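Local coordinates for cellulose biosynthesis protein BcsG (Salmonella typhimurium LT2, PDB 5OLT) that is required for cellulose biosynthesis and has a zinc-bearing extramembrane domain, the part modelled here, that belongs to the alkaline phosphatase family, at residues 76-88 against 235-249. Numbering follows the deposited sequence.
Sequences AAGLMSHPLWSHF and KIRAQKLFDELDAFF
With CG of His82 swung anti to its own backbone nitrogen (chi1 -167°), the imidazole drops onto helix 234-255, whose backbone brings Phe242 CB over the imidazole face, 3.4 Å from the ring centroid. A chi1 of -60° keeps Phe242 CG beside its backbone nitrogen and directs the phenyl ring so that its edge meets that same His82 face; its own face receives the edge of Trp85 in a T-shaped pair, planes 70° apart. Pro83 CD backs the opposite face of the His82 ring, toward the rim. Both nitrogens are used in plane: ND1 accepts from Leu84 N at 3.0 Å, a nearly straight capping bond at the start of the short helix 84-87, while NE2 donates to Asp243 OD1 at 2.8 Å, meeting the carboxylate from above its plane. Gln239 NE2 holds the other oxygen, Asp243 OD2, at 2.9 Å. Leu79 CD1 rests on Ala238 CB, 3.5 Å away, and Leu84 fits as a knob among Phe242, Leu245, Asp246 and Phe249. Beyond, Phe249 points its edge at the Phe88 face and meets Phe299 of the central sheet. The zinc ligands Cys67, Ser102, Glu266 and His267 lie outside both segments; the contact packs the turn and short helix after helix 71-76 onto helix 234-255. Since ND1 accepts while NE2 donates, His82 is read most simply as the neutral NE2-protonated tautomer, its rotation fixed from both ends.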
loop_
_atom_site.group_PDB
_atom_site.type_symbol
_atom_site.label_atom_id
_atom_site.label_comp_id
_atom_site.label_asym_id
_atom_site.label_seq_id
_atom_site.Cartn_x
_atom_site.Cartn_y
_atom_site.Cartn_z
ATOM N N ALA A 76 1.637 -10.475 -16.631
ATOM C CA ALA A 76 2.579 -10.453 -17.776
ATOM C C ALA A 76 3.837 -11.277 -17.484
ATOM O O ALA A 76 4.440 -11.876 -18.388
ATOM C CB ALA A 76 2.942 -9.017 -18.124
ATOM N N ALA A 77 4.219 -11.335 -16.210
ATOM C CA ALA A 77 5.391 -12.109 -15.790
ATOM C C ALA A 77 5.074 -13.582 -15.594
ATOM O O ALA A 77 5.999 -14.366 -15.345
ATOM C CB ALA A 77 5.968 -11.531 -14.506
ATOM N N GLY A 78 3.794 -13.957 -15.656
ATOM C CA GLY A 78 3.421 -15.384 -15.459
ATOM C C GLY A 78 3.531 -15.840 -14.015
ATOM O O GLY A 78 3.844 -16.997 -13.751
ATOM N N LEU A 79 3.303 -14.943 -13.062
ATOM C CA LEU A 79 3.506 -15.261 -11.659
ATOM C C LEU A 79 2.236 -15.258 -10.794
ATOM O O LEU A 79 2.329 -15.208 -9.578
ATOM C CB LEU A 79 4.589 -14.324 -11.071
ATOM C CG LEU A 79 5.979 -14.574 -11.670
ATOM C CD1 LEU A 79 6.919 -13.518 -11.121
ATOM C CD2 LEU A 79 6.476 -15.950 -11.272
ATOM N N MET A 80 1.050 -15.339 -11.417
ATOM C CA MET A 80 -0.199 -15.378 -10.663
ATOM C C MET A 80 -0.339 -16.610 -9.772
ATOM O O MET A 80 -1.027 -16.548 -8.754
ATOM C CB MET A 80 -1.391 -15.295 -11.606
ATOM C CG MET A 80 -1.487 -13.957 -12.306
ATOM S SD MET A 80 -1.925 -12.615 -11.183
ATOM C CE MET A 80 -3.661 -12.969 -10.911
ATOM N N SER A 81 0.368 -17.686 -10.097
ATOM C CA SER A 81 0.270 -18.883 -9.268
ATOM C C SER A 81 1.454 -19.068 -8.321
ATOM O O SER A 81 1.599 -20.132 -7.696
ATOM C CB SER A 81 0.088 -20.127 -10.138
ATOM O OG SER A 81 1.192 -20.284 -10.991
ATOM N N HIS A 82 2.299 -18.033 -8.188
ATOM C CA HIS A 82 3.346 -18.115 -7.195
ATOM C C HIS A 82 2.716 -18.389 -5.816
ATOM O O HIS A 82 1.708 -17.760 -5.487
ATOM C CB HIS A 82 4.166 -16.823 -7.131
ATOM C CG HIS A 82 5.416 -17.001 -6.340
ATOM N ND1 HIS A 82 5.425 -17.055 -4.961
ATOM C CD2 HIS A 82 6.696 -17.245 -6.743
ATOM C CE1 HIS A 82 6.662 -17.310 -4.550
ATOM N NE2 HIS A 82 7.452 -17.413 -5.613
ATOM N N PRO A 83 3.294 -19.316 -5.018
ATOM C CA PRO A 83 2.716 -19.660 -3.726
ATOM C C PRO A 83 2.533 -18.472 -2.780
ATOM O O PRO A 83 1.674 -18.542 -1.914
ATOM C CB PRO A 83 3.723 -20.651 -3.114
ATOM C CG PRO A 83 4.553 -21.149 -4.242
ATOM C CD PRO A 83 4.425 -20.204 -5.394
ATOM N N LEU A 84 3.290 -17.382 -2.938
ATOM C CA LEU A 84 3.163 -16.222 -2.027
ATOM C C LEU A 84 1.710 -15.758 -1.942
ATOM O O LEU A 84 1.221 -15.467 -0.845
ATOM C CB LEU A 84 4.054 -15.059 -2.505
ATOM C CG LEU A 84 3.929 -13.757 -1.670
ATOM C CD1 LEU A 84 4.517 -13.961 -0.282
ATOM C CD2 LEU A 84 4.633 -12.658 -2.448
ATOM N N TRP A 85 1.008 -15.698 -3.073
ATOM C CA TRP A 85 -0.328 -15.117 -3.067
ATOM C C TRP A 85 -1.269 -15.899 -2.198
ATOM O O TRP A 85 -2.141 -15.313 -1.596
ATOM C CB TRP A 85 -0.923 -14.933 -4.480
ATOM C CG TRP A 85 0.048 -14.252 -5.388
ATOM C CD1 TRP A 85 0.618 -14.781 -6.520
ATOM C CD2 TRP A 85 0.590 -12.935 -5.237
ATOM N NE1 TRP A 85 1.487 -13.883 -7.067
ATOM C CE2 TRP A 85 1.480 -12.735 -6.319
ATOM C CE3 TRP A 85 0.404 -11.880 -4.292
ATOM C CZ2 TRP A 85 2.201 -11.550 -6.477
ATOM C CZ3 TRP A 85 1.128 -10.717 -4.468
ATOM C CH2 TRP A 85 2.014 -10.572 -5.546
ATOM N N SER A 86 -1.068 -17.210 -2.142
ATOM C CA SER A 86 -1.933 -18.063 -1.374
ATOM C C SER A 86 -1.627 -18.015 0.122
ATOM O O SER A 86 -2.411 -18.566 0.912
ATOM C CB SER A 86 -1.848 -19.506 -1.921
ATOM O OG SER A 86 -0.610 -20.083 -1.575
ATOM N N HIS A 87 -0.517 -17.371 0.525
ATOM C CA HIS A 87 -0.114 -17.383 1.901
ATOM C C HIS A 87 -0.680 -16.245 2.730
ATOM O O HIS A 87 -0.694 -16.308 3.941
ATOM C CB HIS A 87 1.406 -17.544 1.973
ATOM C CG HIS A 87 1.869 -18.871 1.435
ATOM N ND1 HIS A 87 3.160 -19.106 1.024
ATOM C CD2 HIS A 87 1.191 -20.019 1.186
ATOM C CE1 HIS A 87 3.274 -20.346 0.589
ATOM N NE2 HIS A 87 2.087 -20.914 0.652
ATOM N N PHE A 88 -1.262 -15.261 2.078
ATOM C CA PHE A 88 -1.877 -14.147 2.823
ATOM C C PHE A 88 -3.157 -14.549 3.532
ATOM O O PHE A 88 -3.803 -15.521 3.162
ATOM C CB PHE A 88 -2.195 -12.994 1.847
ATOM C CG PHE A 88 -0.969 -12.272 1.358
ATOM C CD1 PHE A 88 -0.304 -11.372 2.187
ATOM C CD2 PHE A 88 -0.478 -12.533 0.093
ATOM C CE1 PHE A 88 0.838 -10.724 1.732
ATOM C CE2 PHE A 88 0.687 -11.910 -0.379
ATOM C CZ PHE A 88 1.343 -11.007 0.444
ATOM N N LYS A 235 10.727 -11.071 -14.613
ATOM C CA LYS A 235 10.138 -12.240 -13.982
ATOM C C LYS A 235 11.161 -12.977 -13.092
ATOM O O LYS A 235 10.776 -13.576 -12.083
ATOM C CB LYS A 235 9.469 -13.181 -14.975
ATOM C CG LYS A 235 10.393 -13.934 -15.902
ATOM C CD LYS A 235 9.601 -14.909 -16.800
ATOM C CE LYS A 235 8.732 -14.241 -17.843
ATOM N NZ LYS A 235 9.386 -13.157 -18.630
ATOM N N ILE A 236 12.458 -12.909 -13.445
ATOM C CA ILE A 236 13.484 -13.484 -12.581
ATOM C C ILE A 236 13.578 -12.726 -11.260
ATOM O O ILE A 236 13.587 -13.346 -10.182
ATOM C CB ILE A 236 14.860 -13.477 -13.298
ATOM C CG1 ILE A 236 14.844 -14.433 -14.501
ATOM C CG2 ILE A 236 16.021 -13.789 -12.327
ATOM C CD1 ILE A 236 14.775 -15.932 -14.147
ATOM N N ARG A 237 13.564 -11.393 -11.342
ATOM C CA ARG A 237 13.617 -10.591 -10.124
ATOM C C ARG A 237 12.379 -10.762 -9.269
ATOM O O ARG A 237 12.459 -10.770 -8.028
ATOM C CB ARG A 237 13.877 -9.131 -10.462
ATOM C CG ARG A 237 15.308 -8.908 -10.971
ATOM C CD ARG A 237 15.484 -7.456 -11.330
ATOM N NE ARG A 237 14.827 -7.171 -12.599
ATOM C CZ ARG A 237 14.266 -6.009 -12.927
ATOM N NH1 ARG A 237 14.105 -5.053 -12.001
ATOM N NH2 ARG A 237 13.767 -5.839 -14.147
ATOM N N ALA A 238 11.220 -10.850 -9.925
ATOM C CA ALA A 238 9.956 -10.978 -9.166
ATOM C C ALA A 238 9.877 -12.353 -8.519
ATOM O O ALA A 238 9.522 -12.447 -7.342
ATOM C CB ALA A 238 8.768 -10.702 -10.070
ATOM N N GLN A 239 10.240 -13.427 -9.252
ATOM C CA GLN A 239 10.308 -14.742 -8.634
ATOM C C GLN A 239 11.256 -14.745 -7.429
ATOM O O GLN A 239 10.920 -15.328 -6.383
ATOM C CB GLN A 239 10.769 -15.755 -9.692
ATOM C CG GLN A 239 10.953 -17.164 -9.130
ATOM C CD GLN A 239 9.652 -17.910 -8.872
ATOM O OE1 GLN A 239 8.636 -17.707 -9.587
ATOM N NE2 GLN A 239 9.676 -18.823 -7.882
ATOM N N LYS A 240 12.441 -14.137 -7.577
ATOM C CA LYS A 240 13.408 -14.084 -6.491
ATOM C C LYS A 240 12.819 -13.374 -5.287
ATOM O O LYS A 240 12.922 -13.857 -4.158
ATOM C CB LYS A 240 14.676 -13.366 -6.974
ATOM C CG LYS A 240 15.732 -13.113 -5.898
ATOM C CD LYS A 240 16.971 -12.527 -6.556
ATOM C CE LYS A 240 18.103 -12.221 -5.584
ATOM N NZ LYS A 240 19.028 -13.345 -5.406
ATOM N N LEU A 241 12.175 -12.225 -5.524
ATOM C CA LEU A 241 11.554 -11.480 -4.427
ATOM C C LEU A 241 10.456 -12.299 -3.748
ATOM O O LEU A 241 10.394 -12.362 -2.518
ATOM C CB LEU A 241 10.959 -10.163 -4.955
ATOM C CG LEU A 241 10.165 -9.354 -3.910
ATOM C CD1 LEU A 241 11.014 -8.966 -2.687
ATOM C CD2 LEU A 241 9.560 -8.127 -4.568
ATOM N N PHE A 242 9.589 -12.917 -4.556
ATOM C CA PHE A 242 8.471 -13.633 -3.969
ATOM C C PHE A 242 8.962 -14.858 -3.207
ATOM O O PHE A 242 8.424 -15.180 -2.151
ATOM C CB PHE A 242 7.450 -14.032 -5.034
ATOM C CG PHE A 242 6.849 -12.866 -5.798
ATOM C CD1 PHE A 242 6.883 -11.562 -5.315
ATOM C CD2 PHE A 242 6.200 -13.117 -7.019
ATOM C CE1 PHE A 242 6.329 -10.538 -6.079
ATOM C CE2 PHE A 242 5.651 -12.084 -7.776
ATOM C CZ PHE A 242 5.710 -10.789 -7.287
ATOM N N ASP A 243 9.993 -15.532 -3.728
ATOM C CA ASP A 243 10.601 -16.651 -2.990
ATOM C C ASP A 243 11.238 -16.192 -1.681
ATOM O O ASP A 243 11.099 -16.888 -0.649
ATOM C CB ASP A 243 11.652 -17.337 -3.872
ATOM C CG ASP A 243 11.019 -18.247 -4.953
ATOM O OD1 ASP A 243 9.812 -18.602 -4.838
ATOM O OD2 ASP A 243 11.773 -18.600 -5.906
ATOM N N GLU A 244 11.860 -14.998 -1.680
ATOM C CA GLU A 244 12.444 -14.501 -0.445
ATOM C C GLU A 244 11.373 -14.089 0.558
ATOM O O GLU A 244 11.530 -14.362 1.742
ATOM C CB GLU A 244 13.427 -13.376 -0.715
ATOM C CG GLU A 244 14.691 -13.904 -1.373
ATOM C CD GLU A 244 15.836 -12.914 -1.373
ATOM O OE1 GLU A 244 15.648 -11.699 -1.120
ATOM O OE2 GLU A 244 16.979 -13.377 -1.659
ATOM N N LEU A 245 10.302 -13.445 0.088
ATOM C CA LEU A 245 9.219 -13.088 1.010
ATOM C C LEU A 245 8.579 -14.342 1.595
ATOM O O LEU A 245 8.310 -14.386 2.800
ATOM C CB LEU A 245 8.175 -12.220 0.309
ATOM C CG LEU A 245 8.657 -10.825 -0.093
ATOM C CD1 LEU A 245 7.550 -10.142 -0.896
ATOM C CD2 LEU A 245 9.042 -9.994 1.136
ATOM N N ASP A 246 8.355 -15.362 0.771
ATOM C CA ASP A 246 7.774 -16.586 1.289
ATOM C C ASP A 246 8.677 -17.279 2.287
ATOM O O ASP A 246 8.194 -17.778 3.310
ATOM C CB ASP A 246 7.409 -17.522 0.135
ATOM C CG ASP A 246 6.188 -18.345 0.431
ATOM O OD1 ASP A 246 5.200 -17.795 0.996
ATOM O OD2 ASP A 246 6.220 -19.540 0.099
ATOM N N ALA A 247 9.984 -17.279 2.032
ATOM C CA ALA A 247 10.962 -17.843 2.952
ATOM C C ALA A 247 10.912 -17.065 4.264
ATOM O O ALA A 247 10.916 -17.672 5.340
ATOM C CB ALA A 247 12.347 -17.823 2.350
ATOM N N PHE A 248 10.820 -15.738 4.187
ATOM C CA PHE A 248 10.709 -14.965 5.385
ATOM C C PHE A 248 9.417 -15.216 6.151
ATOM O O PHE A 248 9.445 -15.284 7.385
ATOM C CB PHE A 248 10.879 -13.469 5.098
ATOM C CG PHE A 248 10.967 -12.690 6.355
ATOM C CD1 PHE A 248 12.070 -12.923 7.214
ATOM C CD2 PHE A 248 9.982 -11.802 6.720
ATOM C CE1 PHE A 248 12.208 -12.250 8.395
ATOM C CE2 PHE A 248 10.110 -11.105 7.965
ATOM C CZ PHE A 248 11.215 -11.364 8.791
ATOM N N PHE A 249 8.300 -15.384 5.448
ATOM C CA PHE A 249 7.051 -15.711 6.130
ATOM C C PHE A 249 7.251 -16.999 6.927
ATOM O O PHE A 249 6.780 -17.108 8.067
ATOM C CB PHE A 249 5.913 -15.855 5.129
ATOM C CG PHE A 249 5.395 -14.552 4.573
ATOM C CD1 PHE A 249 6.007 -13.309 4.853
ATOM C CD2 PHE A 249 4.253 -14.563 3.772
ATOM C CE1 PHE A 249 5.487 -12.111 4.313
ATOM C CE2 PHE A 249 3.732 -13.385 3.252
ATOM C CZ PHE A 249 4.354 -12.169 3.508
HETATM O O HOH W 1 7.693 -11.014 -18.751
#